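Side-chain contacts in TSC1 N-terminal domain (Chaetomium thermophilum, PDB 7A0M), which probably binds lysosomal phosphoinositides, helping to bring the TSC complex to the lysosome and so to regulate mTORC1 signalling: residues R276-D281 / P321-Y326; A251-L256 / F327-G332; A74-L79 / K111-S116. All blocks are in the same frame, centred on the assembly; numbering follows the deposited sequence.

Contact 1. Residues R276-D281 / P321-Y326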
ATOM      1  N   ARG B 276      -5.680 -20.773  -7.147  1.00 46.28           N
ATOM      2  CA  ARG B 276      -6.510 -21.395  -8.174  1.00 45.21           C
ATOM      3  C   ARG B 276      -7.385 -20.362  -8.869  1.00 51.47           C
ATOM      4  O   ARG B 276      -7.473 -20.332 -10.102  1.00 61.27           O
ATOM      5  CB  ARG B 276      -7.380 -22.496  -7.566  1.00 48.78           C
ATOM      6  CG  ARG B 276      -8.195 -23.241  -8.612  1.00 45.63           C
ATOM      7  CD  ARG B 276      -9.458 -23.856  -8.037  1.00 47.21           C
ATOM      8  NE  ARG B 276     -10.152 -24.668  -9.033  1.00 55.51           N
ATOM      9  CZ  ARG B 276     -11.442 -24.980  -8.981  1.00 56.30           C
ATOM     10  NH1 ARG B 276     -12.195 -24.540  -7.982  1.00 60.16           N
ATOM     11  NH2 ARG B 276     -11.983 -25.724  -9.935  1.00 54.62           N
ATOM     12  N   LEU B 277      -8.049 -19.507  -8.088  1.00 52.84           N
ATOM     13  CA  LEU B 277      -8.923 -18.497  -8.674  1.00 54.01           C
ATOM     14  C   LEU B 277      -8.128 -17.432  -9.417  1.00 44.53           C
ATOM     15  O   LEU B 277      -8.649 -16.811 -10.351  1.00 44.58           O
ATOM     16  CB  LEU B 277      -9.787 -17.859  -7.586  1.00 51.39           C
ATOM     17  CG  LEU B 277     -10.572 -18.839  -6.710  1.00 43.37           C
ATOM     18  CD1 LEU B 277     -11.555 -18.106  -5.806  1.00 35.14           C
ATOM     19  CD2 LEU B 277     -11.282 -19.881  -7.560  1.00 49.62           C
ATOM     20  N   LEU B 278      -6.875 -17.203  -9.016  1.00 52.64           N
ATOM     21  CA  LEU B 278      -6.028 -16.248  -9.723  1.00 56.63           C
ATOM     22  C   LEU B 278      -5.769 -16.682 -11.161  1.00 56.48           C
ATOM     23  O   LEU B 278      -5.577 -15.834 -12.039  1.00 58.55           O
ATOM     24  CB  LEU B 278      -4.712 -16.062  -8.967  1.00 51.64           C
ATOM     25  CG  LEU B 278      -3.832 -14.880  -9.375  1.00 47.86           C
ATOM     26  CD1 LEU B 278      -4.559 -13.565  -9.131  1.00 43.29           C
ATOM     27  CD2 LEU B 278      -2.514 -14.913  -8.615  1.00 47.25           C
ATOM     28  N   PHE B 279      -5.763 -17.989 -11.424  1.00 49.96           N
ATOM     29  CA  PHE B 279      -5.557 -18.539 -12.761  1.00 62.62           C
ATOM     30  C   PHE B 279      -6.839 -19.157 -13.310  1.00 61.60           C
ATOM     31  O   PHE B 279      -6.810 -20.200 -13.966  1.00 68.30           O
ATOM     32  CB  PHE B 279      -4.438 -19.578 -12.769  1.00 67.77           C
ATOM     33  CG  PHE B 279      -3.060 -18.992 -12.700  1.00 71.11           C
ATOM     34  CD1 PHE B 279      -2.637 -18.290 -11.585  1.00 77.16           C
ATOM     35  CD2 PHE B 279      -2.188 -19.139 -13.765  1.00 82.02           C
ATOM     36  CE1 PHE B 279      -1.368 -17.753 -11.534  1.00 85.48           C
ATOM     37  CE2 PHE B 279      -0.919 -18.603 -13.718  1.00 87.66           C
ATOM     38  CZ  PHE B 279      -0.510 -17.910 -12.599  1.00 86.66           C
ATOM     39  N   TRP B 280      -7.980 -18.523 -13.036  1.00 74.92           N
ATOM     40  CA  TRP B 280      -9.259 -19.084 -13.455  1.00 68.78           C
ATOM     41  C   TRP B 280      -9.377 -19.175 -14.972  1.00 70.07           C
ATOM     42  O   TRP B 280     -10.098 -20.038 -15.485  1.00 78.14           O
ATOM     43  CB  TRP B 280     -10.405 -18.247 -12.887  1.00 67.56           C
ATOM     44  CG  TRP B 280     -11.743 -18.885 -13.059  1.00 63.08           C
ATOM     45  CD1 TRP B 280     -12.730 -18.502 -13.918  1.00 64.70           C
ATOM     46  CD2 TRP B 280     -12.241 -20.030 -12.360  1.00 59.92           C
ATOM     47  NE1 TRP B 280     -13.815 -19.335 -13.794  1.00 68.70           N
ATOM     48  CE2 TRP B 280     -13.540 -20.282 -12.843  1.00 63.28           C
ATOM     49  CE3 TRP B 280     -11.716 -20.868 -11.370  1.00 62.98           C
ATOM     50  CZ2 TRP B 280     -14.321 -21.334 -12.370  1.00 54.91           C
ATOM     51  CZ3 TRP B 280     -12.493 -21.912 -10.902  1.00 58.19           C
ATOM     52  CH2 TRP B 280     -13.781 -22.136 -11.403  1.00 57.24           C
ATOM     53  N   ASP B 281      -8.678 -18.308 -15.706  1.00 63.84           N
ATOM     54  CA  ASP B 281      -8.750 -18.325 -17.162  1.00 71.28           C
ATOM     55  C   ASP B 281      -7.879 -19.402 -17.797  1.00 77.36           C
ATOM     56  O   ASP B 281      -7.936 -19.578 -19.020  1.00 89.78           O
ATOM     57  CB  ASP B 281      -8.371 -16.952 -17.727  1.00 80.63           C
ATOM     58  CG  ASP B 281      -7.039 -16.446 -17.204  1.00 84.97           C
ATOM     59  OD1 ASP B 281      -6.299 -17.227 -16.570  1.00 82.32           O
ATOM     60  OD2 ASP B 281      -6.731 -15.258 -17.431  1.00 85.04           O
ATOM     61  N   PRO B 321     -15.378 -12.713 -10.079  1.00 60.66           N
ATOM     62  CA  PRO B 321     -15.538 -11.285  -9.745  1.00 55.83           C
ATOM     63  C   PRO B 321     -15.112 -10.923  -8.331  1.00 49.91           C
ATOM     64  O   PRO B 321     -14.568  -9.832  -8.118  1.00 55.26           O
ATOM     65  CB  PRO B 321     -17.041 -11.050  -9.958  1.00 56.34           C
ATOM     66  CG  PRO B 321     -17.464 -12.115 -10.914  1.00 61.78           C
ATOM     67  CD  PRO B 321     -16.626 -13.313 -10.577  1.00 63.10           C
ATOM     68  N   TYR B 322     -15.345 -11.797  -7.355  1.00 41.52           N
ATOM     69  CA  TYR B 322     -15.088 -11.480  -5.957  1.00 36.43           C
ATOM     70  C   TYR B 322     -13.659 -11.786  -5.525  1.00 42.12           C
ATOM     71  O   TYR B 322     -13.355 -11.700  -4.330  1.00 42.23           O
ATOM     72  CB  TYR B 322     -16.074 -12.230  -5.057  1.00 43.46           C
ATOM     73  CG  TYR B 322     -16.610 -11.397  -3.914  1.00 52.18           C
ATOM     74  CD1 TYR B 322     -17.435 -10.307  -4.153  1.00 59.48           C
ATOM     75  CD2 TYR B 322     -16.295 -11.705  -2.597  1.00 53.72           C
ATOM     76  CE1 TYR B 322     -17.928  -9.541  -3.113  1.00 65.91           C
ATOM     77  CE2 TYR B 322     -16.786 -10.945  -1.550  1.00 57.61           C
ATOM     78  CZ  TYR B 322     -17.601  -9.865  -1.814  1.00 57.60           C
ATOM     79  OH  TYR B 322     -18.092  -9.107  -0.777  1.00 63.35           O
ATOM     80  N   LEU B 323     -12.783 -12.146  -6.462  1.00 48.08           N
ATOM     81  CA  LEU B 323     -11.387 -12.402  -6.114  1.00 46.84           C
ATOM     82  C   LEU B 323     -10.684 -11.213  -5.463  1.00 58.01           C
ATOM     83  O   LEU B 323      -9.935 -11.438  -4.495  1.00 55.72           O
ATOM     84  CB  LEU B 323     -10.622 -12.867  -7.361  1.00 42.53           C
ATOM     85  CG  LEU B 323      -9.147 -13.223  -7.155  1.00 41.39           C
ATOM     86  CD1 LEU B 323      -8.999 -14.346  -6.137  1.00 45.40           C
ATOM     87  CD2 LEU B 323      -8.491 -13.601  -8.473  1.00 45.68           C
ATOM     88  N   PRO B 324     -10.844  -9.961  -5.924  1.00 39.93           N
ATOM     89  CA  PRO B 324     -10.164  -8.851  -5.230  1.00 35.17           C
ATOM     90  C   PRO B 324     -10.538  -8.729  -3.763  1.00 40.16           C
ATOM     91  O   PRO B 324      -9.667  -8.463  -2.926  1.00 49.02           O
ATOM     92  CB  PRO B 324     -10.603  -7.616  -6.030  1.00 53.09           C
ATOM     93  CG  PRO B 324     -10.931  -8.137  -7.375  1.00 47.50           C
ATOM     94  CD  PRO B 324     -11.519  -9.496  -7.152  1.00 41.55           C
ATOM     95  N   GLU B 325     -11.816  -8.915  -3.427  1.00 50.08           N
ATOM     96  CA  GLU B 325     -12.224  -8.868  -2.026  1.00 44.40           C
ATOM     97  C   GLU B 325     -11.619 -10.015  -1.229  1.00 36.32           C
ATOM     98  O   GLU B 325     -11.383  -9.875  -0.023  1.00 35.61           O
ATOM     99  CB  GLU B 325     -13.750  -8.888  -1.924  1.00 34.70           C
ATOM    100  CG  GLU B 325     -14.439  -7.662  -2.516  1.00 46.47           C
ATOM    101  CD  GLU B 325     -14.564  -7.717  -4.030  1.00 56.57           C
ATOM    102  OE1 GLU B 325     -13.965  -8.620  -4.650  1.00 61.26           O
ATOM    103  OE2 GLU B 325     -15.260  -6.852  -4.601  1.00 68.21           O
ATOM    104  N   TYR B 326     -11.363 -11.154  -1.879  1.00 31.25           N
ATOM    105  CA  TYR B 326     -10.730 -12.273  -1.189  1.00 39.14           C
ATOM    106  C   TYR B 326      -9.277 -11.959  -0.852  1.00 31.53           C
ATOM    107  O   TYR B 326      -8.796 -12.309   0.232  1.00 35.84           O
ATOM    108  CB  TYR B 326     -10.832 -13.537  -2.042  1.00 44.91           C
ATOM    109  CG  TYR B 326     -10.373 -14.795  -1.342  1.00 44.28           C
ATOM    110  CD1 TYR B 326     -10.782 -15.081  -0.046  1.00 42.33           C
ATOM    111  CD2 TYR B 326      -9.543 -15.706  -1.983  1.00 36.91           C
ATOM    112  CE1 TYR B 326     -10.369 -16.234   0.596  1.00 47.66           C
ATOM    113  CE2 TYR B 326      -9.127 -16.862  -1.350  1.00 36.20           C
ATOM    114  CZ  TYR B 326      -9.543 -17.121  -0.061  1.00 43.86           C
ATOM    115  OH  TYR B 326      -9.130 -18.271   0.573  1.00 53.04           O
TER
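Leu323 pushes its forked end against Leu277 and Leu278, joining the first turn of helix 323-333 to the last turn of helix 267-278 in the all-helical, solenoid-like fold of this domain. The contact is apolar and carried by three buried leucines. In Leu323, CG lies anti to the backbone N (chi1 -178°), which sends the two methyls across the gap and lets them divide the work. Leu323 CD1 meets the root of the Leu277 side chain, 3.9 Å from Leu277 CB. Leu323 CD2 settles on the backbone instead, 3.7 Å from Leu277 O and 3.8 Å from Leu278 CA, and also meets Leu278 CD1, the two leucine side chains lying at about a right angle to each other. Further apolar cover comes from Val245 of helix 242-255 against Leu277 and from Tyr274 against Leu323.

Polar links run within each segment or to neighbouring parts of the chain. Trp280 N donates to Leu277 O, so the carbonyl touched by the Leu323 methyl also ties down the turn leaving the helix. Arg276 is bonded to two backbone carbonyls, through NH1 to Leu236 O and through NH2 to Asp239 O. Its guanidinium turns one face to the rim of the Trp280 ring, with Trp280 CZ3 centred 3.8 Å above the guanidinium plane.

Contact 2. Residues A251-L256 / F327-G332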
ATOM      1  N   ALA B 251     -19.622 -16.118   0.205  1.00 43.41           N
ATOM      2  CA  ALA B 251     -19.946 -16.669   1.517  1.00 54.69           C
ATOM      3  C   ALA B 251     -18.707 -16.756   2.398  1.00 50.33           C
ATOM      4  O   ALA B 251     -18.758 -16.419   3.587  1.00 50.40           O
ATOM      5  CB  ALA B 251     -20.596 -18.043   1.364  1.00 46.46           C
ATOM      6  N   LEU B 252     -17.583 -17.202   1.834  1.00 51.71           N
ATOM      7  CA  LEU B 252     -16.352 -17.305   2.614  1.00 51.14           C
ATOM      8  C   LEU B 252     -15.883 -15.937   3.096  1.00 43.09           C
ATOM      9  O   LEU B 252     -15.476 -15.786   4.253  1.00 42.94           O
ATOM     10  CB  LEU B 252     -15.260 -17.985   1.788  1.00 45.98           C
ATOM     11  CG  LEU B 252     -13.910 -18.162   2.489  1.00 38.92           C
ATOM     12  CD1 LEU B 252     -14.052 -19.053   3.714  1.00 34.59           C
ATOM     13  CD2 LEU B 252     -12.868 -18.722   1.532  1.00 38.23           C
ATOM     14  N   VAL B 253     -15.930 -14.930   2.221  1.00 40.34           N
ATOM     15  CA  VAL B 253     -15.485 -13.589   2.597  1.00 55.36           C
ATOM     16  C   VAL B 253     -16.352 -13.026   3.718  1.00 52.81           C
ATOM     17  O   VAL B 253     -15.861 -12.318   4.606  1.00 58.78           O
ATOM     18  CB  VAL B 253     -15.473 -12.668   1.360  1.00 50.65           C
ATOM     19  CG1 VAL B 253     -15.237 -11.221   1.764  1.00 43.19           C
ATOM     20  CG2 VAL B 253     -14.403 -13.119   0.378  1.00 53.25           C
HETATM   21  N   MSE B 254     -17.645 -13.337   3.706  1.00 57.26           N
HETATM   22  CA  MSE B 254     -18.549 -12.848   4.741  1.00 53.55           C
HETATM   23  C   MSE B 254     -18.343 -13.569   6.070  1.00 41.29           C
HETATM   24  O   MSE B 254     -18.627 -13.026   7.136  1.00 42.36           O
HETATM   25  CB  MSE B 254     -20.009 -13.000   4.296  1.00 48.94           C
HETATM   26  CG  MSE B 254     -20.392 -12.167   3.080  1.00 50.87           C
HETATM   27 SE   MSE B 254     -22.234 -12.469   2.495  1.00 67.56          SE
HETATM   28  CE  MSE B 254     -23.170 -11.609   3.972  1.00 61.55           C
ATOM     29  N   LEU B 255     -17.838 -14.803   6.004  1.00 43.77           N
ATOM     30  CA  LEU B 255     -17.767 -15.638   7.198  1.00 43.37           C
ATOM     31  C   LEU B 255     -16.490 -15.396   7.994  1.00 54.11           C
ATOM     32  O   LEU B 255     -16.515 -15.417   9.231  1.00 54.53           O
ATOM     33  CB  LEU B 255     -17.873 -17.110   6.808  1.00 42.87           C
ATOM     34  CG  LEU B 255     -19.256 -17.651   6.446  1.00 49.30           C
ATOM     35  CD1 LEU B 255     -19.118 -18.973   5.713  1.00 52.57           C
ATOM     36  CD2 LEU B 255     -20.097 -17.819   7.695  1.00 46.77           C
ATOM     37  N   LEU B 256     -15.372 -15.175   7.302  1.00 50.20           N
ATOM     38  CA  LEU B 256     -14.080 -15.081   7.977  1.00 49.68           C
ATOM     39  C   LEU B 256     -14.013 -14.030   9.084  1.00 41.96           C
ATOM     40  O   LEU B 256     -13.399 -14.321  10.126  1.00 42.37           O
ATOM     41  CB  LEU B 256     -12.977 -14.840   6.937  1.00 44.69           C
ATOM     42  CG  LEU B 256     -12.722 -15.990   5.962  1.00 46.14           C
ATOM     43  CD1 LEU B 256     -11.616 -15.626   4.985  1.00 46.10           C
ATOM     44  CD2 LEU B 256     -12.381 -17.267   6.715  1.00 45.69           C
ATOM     45  N   PHE B 327      -8.561 -11.306  -1.772  1.00 37.24           N
ATOM     46  CA  PHE B 327      -7.213 -10.835  -1.466  1.00 44.65           C
ATOM     47  C   PHE B 327      -7.225  -9.892  -0.270  1.00 35.90           C
ATOM     48  O   PHE B 327      -6.365  -9.985   0.613  1.00 46.45           O
ATOM     49  CB  PHE B 327      -6.610 -10.145  -2.693  1.00 45.81           C
ATOM     50  CG  PHE B 327      -5.179  -9.704  -2.511  1.00 37.93           C
ATOM     51  CD1 PHE B 327      -4.875  -8.516  -1.860  1.00 35.48           C
ATOM     52  CD2 PHE B 327      -4.138 -10.469  -3.011  1.00 45.20           C
ATOM     53  CE1 PHE B 327      -3.562  -8.112  -1.697  1.00 34.18           C
ATOM     54  CE2 PHE B 327      -2.823 -10.067  -2.853  1.00 41.92           C
ATOM     55  CZ  PHE B 327      -2.536  -8.888  -2.196  1.00 35.90           C
ATOM     56  N   THR B 328      -8.196  -8.976  -0.231  1.00 40.61           N
ATOM     57  CA  THR B 328      -8.257  -7.994   0.846  1.00 39.45           C
ATOM     58  C   THR B 328      -8.452  -8.661   2.202  1.00 45.65           C
ATOM     59  O   THR B 328      -7.792  -8.297   3.182  1.00 48.65           O
ATOM     60  CB  THR B 328      -9.381  -6.994   0.572  1.00 34.06           C
ATOM     61  OG1 THR B 328      -9.033  -6.181  -0.555  1.00 40.32           O
ATOM     62  CG2 THR B 328      -9.617  -6.101   1.781  1.00 35.01           C
ATOM     63  N   ILE B 329      -9.344  -9.652   2.277  1.00 44.51           N
ATOM     64  CA  ILE B 329      -9.630 -10.267   3.568  1.00 43.02           C
ATOM     65  C   ILE B 329      -8.478 -11.165   4.008  1.00 37.38           C
ATOM     66  O   ILE B 329      -8.181 -11.258   5.206  1.00 45.29           O
ATOM     67  CB  ILE B 329     -10.974 -11.026   3.520  1.00 51.15           C
ATOM     68  CG1 ILE B 329     -11.467 -11.333   4.935  1.00 55.58           C
ATOM     69  CG2 ILE B 329     -10.867 -12.305   2.701  1.00 49.18           C
ATOM     70  CD1 ILE B 329     -11.714 -10.095   5.771  1.00 76.12           C
ATOM     71  N   LEU B 330      -7.803 -11.829   3.066  1.00 38.24           N
ATOM     72  CA  LEU B 330      -6.635 -12.630   3.421  1.00 39.66           C
ATOM     73  C   LEU B 330      -5.480 -11.740   3.863  1.00 48.11           C
ATOM     74  O   LEU B 330      -4.818 -12.015   4.871  1.00 36.61           O
ATOM     75  CB  LEU B 330      -6.213 -13.504   2.240  1.00 39.96           C
ATOM     76  CG  LEU B 330      -7.142 -14.639   1.811  1.00 50.39           C
ATOM     77  CD1 LEU B 330      -6.581 -15.335   0.581  1.00 44.32           C
ATOM     78  CD2 LEU B 330      -7.344 -15.630   2.946  1.00 47.88           C
ATOM     79  N   TYR B 331      -5.226 -10.664   3.115  1.00 43.64           N
ATOM     80  CA  TYR B 331      -4.164  -9.735   3.478  1.00 34.34           C
ATOM     81  C   TYR B 331      -4.496  -8.974   4.755  1.00 38.52           C
ATOM     82  O   TYR B 331      -3.589  -8.613   5.514  1.00 46.62           O
ATOM     83  CB  TYR B 331      -3.910  -8.767   2.323  1.00 27.16           C
ATOM     84  CG  TYR B 331      -2.873  -7.705   2.604  1.00 37.17           C
ATOM     85  CD1 TYR B 331      -1.518  -8.005   2.576  1.00 38.35           C
ATOM     86  CD2 TYR B 331      -3.250  -6.399   2.883  1.00 32.38           C
ATOM     87  CE1 TYR B 331      -0.566  -7.035   2.827  1.00 43.27           C
ATOM     88  CE2 TYR B 331      -2.306  -5.422   3.136  1.00 42.67           C
ATOM     89  CZ  TYR B 331      -0.966  -5.746   3.107  1.00 42.02           C
ATOM     90  OH  TYR B 331      -0.025  -4.775   3.357  1.00 43.18           O
ATOM     91  N   GLY B 332      -5.781  -8.717   5.008  1.00 44.23           N
ATOM     92  CA  GLY B 332      -6.159  -8.011   6.219  1.00 29.38           C
ATOM     93  C   GLY B 332      -5.999  -8.839   7.477  1.00 36.64           C
ATOM     94  O   GLY B 332      -5.693  -8.296   8.544  1.00 41.74           O
TER
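Leu252 O is gripped by two backbone amides, Leu255 N and Leu256 N, and the second of these belongs to a residue that meets Ile329 on helix 323-333. Both bonds, Leu252 O to Leu255 N and Leu252 O to Leu256 N, are 3.1 Å long. Val253 and Leu256, three residues apart, both meet Ile329.

Across the contact the meeting is made by methyl groups. Ile329 uses its short branch: Ile329 CG2 comes to 4.1 Å from Leu256 CD1 and to 4.3 Å from Val253 CG2, touching both residues of the opposing face. The branch is placed there by the torsion of Ile329, where CG1 takes the position anti to the backbone N (chi1 -164°) and leaves CG2 between the backbone N and the carbonyl carbon. Leu256 reaches forward with CG anti to its carbonyl carbon, and its side chain slants across that of Ile329. The contacts are of van der Waals kind.

Around this pair, Leu256 also rests on Ile263 and Leu333, while Val253 touches Tyr322 and Tyr326. The far face of helix 323-333 is turned to other partners: Phe327 packs on Tyr383 of the second subunit and Tyr331 on Leu378 of that subunit. The two segments run in roughly the same direction, with branched aliphatic side chains meeting between them, consistent with the helix-on-helix packing of an alpha-helical, solenoid-like fold.

Contact 3. Residues A74-L79 / K111-S116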
ATOM      1  N   ALA B  74     -58.743 -18.758  10.322  1.00 85.97           N
ATOM      2  CA  ALA B  74     -59.433 -18.796  11.606  1.00 85.13           C
ATOM      3  C   ALA B  74     -58.913 -19.936  12.474  1.00 89.22           C
ATOM      4  O   ALA B  74     -58.705 -19.759  13.680  1.00 90.89           O
ATOM      5  CB  ALA B  74     -60.938 -18.927  11.388  1.00 85.35           C
ATOM      6  N   PHE B  75     -58.696 -21.111  11.875  1.00 89.00           N
ATOM      7  CA  PHE B  75     -58.202 -22.259  12.631  1.00 85.22           C
ATOM      8  C   PHE B  75     -56.808 -22.003  13.191  1.00 85.67           C
ATOM      9  O   PHE B  75     -56.493 -22.435  14.307  1.00 86.30           O
ATOM     10  CB  PHE B  75     -58.203 -23.508  11.749  1.00 82.54           C
ATOM     11  CG  PHE B  75     -57.788 -24.759  12.466  1.00 82.88           C
ATOM     12  CD1 PHE B  75     -58.681 -25.434  13.282  1.00 77.91           C
ATOM     13  CD2 PHE B  75     -56.508 -25.267  12.318  1.00 83.90           C
ATOM     14  CE1 PHE B  75     -58.303 -26.588  13.943  1.00 77.49           C
ATOM     15  CE2 PHE B  75     -56.124 -26.420  12.974  1.00 79.65           C
ATOM     16  CZ  PHE B  75     -57.022 -27.082  13.788  1.00 77.70           C
ATOM     17  N   VAL B  76     -55.957 -21.307  12.434  1.00 85.58           N
ATOM     18  CA  VAL B  76     -54.617 -21.005  12.929  1.00 78.44           C
ATOM     19  C   VAL B  76     -54.696 -20.072  14.130  1.00 75.85           C
ATOM     20  O   VAL B  76     -53.946 -20.227  15.102  1.00 76.23           O
ATOM     21  CB  VAL B  76     -53.746 -20.416  11.805  1.00 76.87           C
ATOM     22  CG1 VAL B  76     -52.404 -19.962  12.354  1.00 71.65           C
ATOM     23  CG2 VAL B  76     -53.539 -21.441  10.705  1.00 77.49           C
ATOM     24  N   ALA B  77     -55.612 -19.103  14.092  1.00 82.35           N
ATOM     25  CA  ALA B  77     -55.789 -18.201  15.227  1.00 87.13           C
ATOM     26  C   ALA B  77     -56.191 -18.974  16.475  1.00 90.71           C
ATOM     27  O   ALA B  77     -55.711 -18.684  17.578  1.00 88.59           O
ATOM     28  CB  ALA B  77     -56.829 -17.132  14.895  1.00 84.39           C
ATOM     29  N   VAL B  78     -57.081 -19.956  16.324  1.00 92.83           N
ATOM     30  CA  VAL B  78     -57.456 -20.799  17.454  1.00 96.22           C
ATOM     31  C   VAL B  78     -56.272 -21.633  17.918  1.00 82.69           C
ATOM     32  O   VAL B  78     -56.046 -21.799  19.123  1.00 81.94           O
ATOM     33  CB  VAL B  78     -58.643 -21.698  17.068  1.00 98.05           C
ATOM     34  CG1 VAL B  78     -59.135 -22.452  18.277  1.00 99.34           C
ATOM     35  CG2 VAL B  78     -59.755 -20.873  16.470  1.00 99.20           C
ATOM     36  N   LEU B  79     -55.503 -22.173  16.973  1.00 76.06           N
ATOM     37  CA  LEU B  79     -54.364 -23.008  17.330  1.00 77.43           C
ATOM     38  C   LEU B  79     -53.276 -22.207  18.033  1.00 82.55           C
ATOM     39  O   LEU B  79     -52.563 -22.748  18.884  1.00 83.83           O
ATOM     40  CB  LEU B  79     -53.821 -23.695  16.080  1.00 77.29           C
ATOM     41  CG  LEU B  79     -52.879 -24.876  16.289  1.00 78.82           C
ATOM     42  CD1 LEU B  79     -53.515 -25.903  17.211  1.00 81.77           C
ATOM     43  CD2 LEU B  79     -52.576 -25.497  14.943  1.00 81.95           C
ATOM     44  N   LYS B 111     -56.044 -13.560   2.916  1.00107.28           N
ATOM     45  CA  LYS B 111     -55.435 -12.458   3.645  1.00103.96           C
ATOM     46  C   LYS B 111     -55.083 -12.863   5.070  1.00 96.40           C
ATOM     47  O   LYS B 111     -55.834 -13.580   5.737  1.00 90.23           O
ATOM     48  CB  LYS B 111     -56.364 -11.250   3.680  1.00107.14           C
ATOM     49  CG  LYS B 111     -55.682 -10.068   4.322  1.00106.51           C
ATOM     50  CD  LYS B 111     -56.598  -8.914   4.611  1.00114.34           C
ATOM     51  CE  LYS B 111     -55.797  -7.791   5.264  1.00117.39           C
ATOM     52  NZ  LYS B 111     -55.215  -8.135   6.591  1.00114.04           N
ATOM     53  N   GLY B 112     -53.926 -12.390   5.536  1.00 96.39           N
ATOM     54  CA  GLY B 112     -53.464 -12.655   6.878  1.00 95.28           C
ATOM     55  C   GLY B 112     -53.046 -14.080   7.153  1.00 91.38           C
ATOM     56  O   GLY B 112     -52.409 -14.326   8.182  1.00 98.20           O
ATOM     57  N   LEU B 113     -53.372 -15.027   6.269  1.00 81.05           N
ATOM     58  CA  LEU B 113     -53.017 -16.422   6.510  1.00 78.70           C
ATOM     59  C   LEU B 113     -51.506 -16.599   6.569  1.00 82.81           C
ATOM     60  O   LEU B 113     -50.988 -17.299   7.447  1.00 85.00           O
ATOM     61  CB  LEU B 113     -53.626 -17.307   5.424  1.00 74.97           C
ATOM     62  CG  LEU B 113     -53.306 -18.801   5.477  1.00 76.81           C
ATOM     63  CD1 LEU B 113     -53.716 -19.388   6.819  1.00 79.00           C
ATOM     64  CD2 LEU B 113     -53.993 -19.533   4.336  1.00 80.02           C
ATOM     65  N   ALA B 114     -50.783 -15.975   5.637  1.00 83.88           N
ATOM     66  CA  ALA B 114     -49.326 -16.044   5.661  1.00 78.45           C
ATOM     67  C   ALA B 114     -48.771 -15.383   6.916  1.00 75.52           C
ATOM     68  O   ALA B 114     -47.875 -15.923   7.574  1.00 70.19           O
ATOM     69  CB  ALA B 114     -48.749 -15.391   4.405  1.00 86.47           C
ATOM     70  N   ARG B 115     -49.298 -14.206   7.264  1.00 80.66           N
ATOM     71  CA  ARG B 115     -48.828 -13.505   8.455  1.00 89.46           C
ATOM     72  C   ARG B 115     -49.218 -14.247   9.728  1.00 95.93           C
ATOM     73  O   ARG B 115     -48.434 -14.303  10.683  1.00106.90           O
ATOM     74  CB  ARG B 115     -49.377 -12.078   8.476  1.00 95.33           C
ATOM     75  CG  ARG B 115     -48.872 -11.199   7.342  1.00113.84           C
ATOM     76  CD  ARG B 115     -49.461  -9.797   7.419  1.00120.09           C
ATOM     77  NE  ARG B 115     -48.991  -8.950   6.328  1.00127.25           N
ATOM     78  CZ  ARG B 115     -49.402  -7.703   6.117  1.00133.78           C
ATOM     79  NH1 ARG B 115     -50.297  -7.149   6.923  1.00134.33           N
ATOM     80  NH2 ARG B 115     -48.917  -7.010   5.096  1.00139.04           N
ATOM     81  N   SER B 116     -50.425 -14.821   9.762  1.00 86.88           N
ATOM     82  CA  SER B 116     -50.859 -15.551  10.950  1.00 77.12           C
ATOM     83  C   SER B 116     -49.988 -16.776  11.194  1.00 74.76           C
ATOM     84  O   SER B 116     -49.631 -17.076  12.339  1.00 77.37           O
ATOM     85  CB  SER B 116     -52.326 -15.958  10.815  1.00 74.11           C
ATOM     86  OG  SER B 116     -52.775 -16.641  11.972  1.00 77.29           O
TER
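Val76 and Ser116 face each other where helix 69-81 runs beside the start of helix 113-125, two segments pointing in roughly the same direction within the N-terminal, solenoid-like array of helices. Their CA atoms, 6.9 Å apart, are the nearest pair of the two backbones, and both side chains leave the backbone toward the opposing segment. Val76 and Ser116 are both short side chains.

The orientation of Val76 decides which partner each branch receives. Val76 CG1 stands anti to the backbone N (chi1 174°) and meets the hydroxyl of Ser116, with Val76 CG1 and Ser116 OG 3.4 Å apart. Val76 CG2 instead comes to 4.4 Å from Leu113 CD1, a looser apolar touch. Val76 thus presents one methyl to each of two residues spaced three apart on the other helix, Leu113 and Ser116. The Leu113 side chain starts out alongside the opposing helix, and only its CD1 end closes in.

Ser116 extends its hydroxyl anti to its own backbone N (chi1 -179°), which brings OG against Val76 CG1. The meeting of hydroxyl and methyl is van der Waals in kind. On the backbone, Ser116 N donates to the carbonyl of Gly112, the N-cap residue, whose positive phi suits glycine.

Helix 89-105 covers one side of the seam, placing Leu99 on Val76 and Val103 on Leu113. Ala73 and Arg80, elsewhere on helix 69-81, add contacts to Leu113 and Ser116 respectively. Behind the closest methyl, Ser116 OG lies 3.9 Å from Val76 CB.

Overall arrangement
Contact 3 comes first along the chain and closes before the other two open. It lies on the opposite side of the chain's centre, its own centre 48 Å from that of contact 1 and 43 Å from that of contact 2. Contacts 1 and 2 form a continuous region, with centres 12 Å apart, and contact 1 is nested within the loop that contact 2 closes. They share helix 323-333, which packs on the successive helices 242-255 and 267-278; Tyr322 and Tyr326 bridge the two contacts by touching Val253 and Leu252. Local helix packing thus recurs along an elongated domain, with both later contacts inside the hamartin family region.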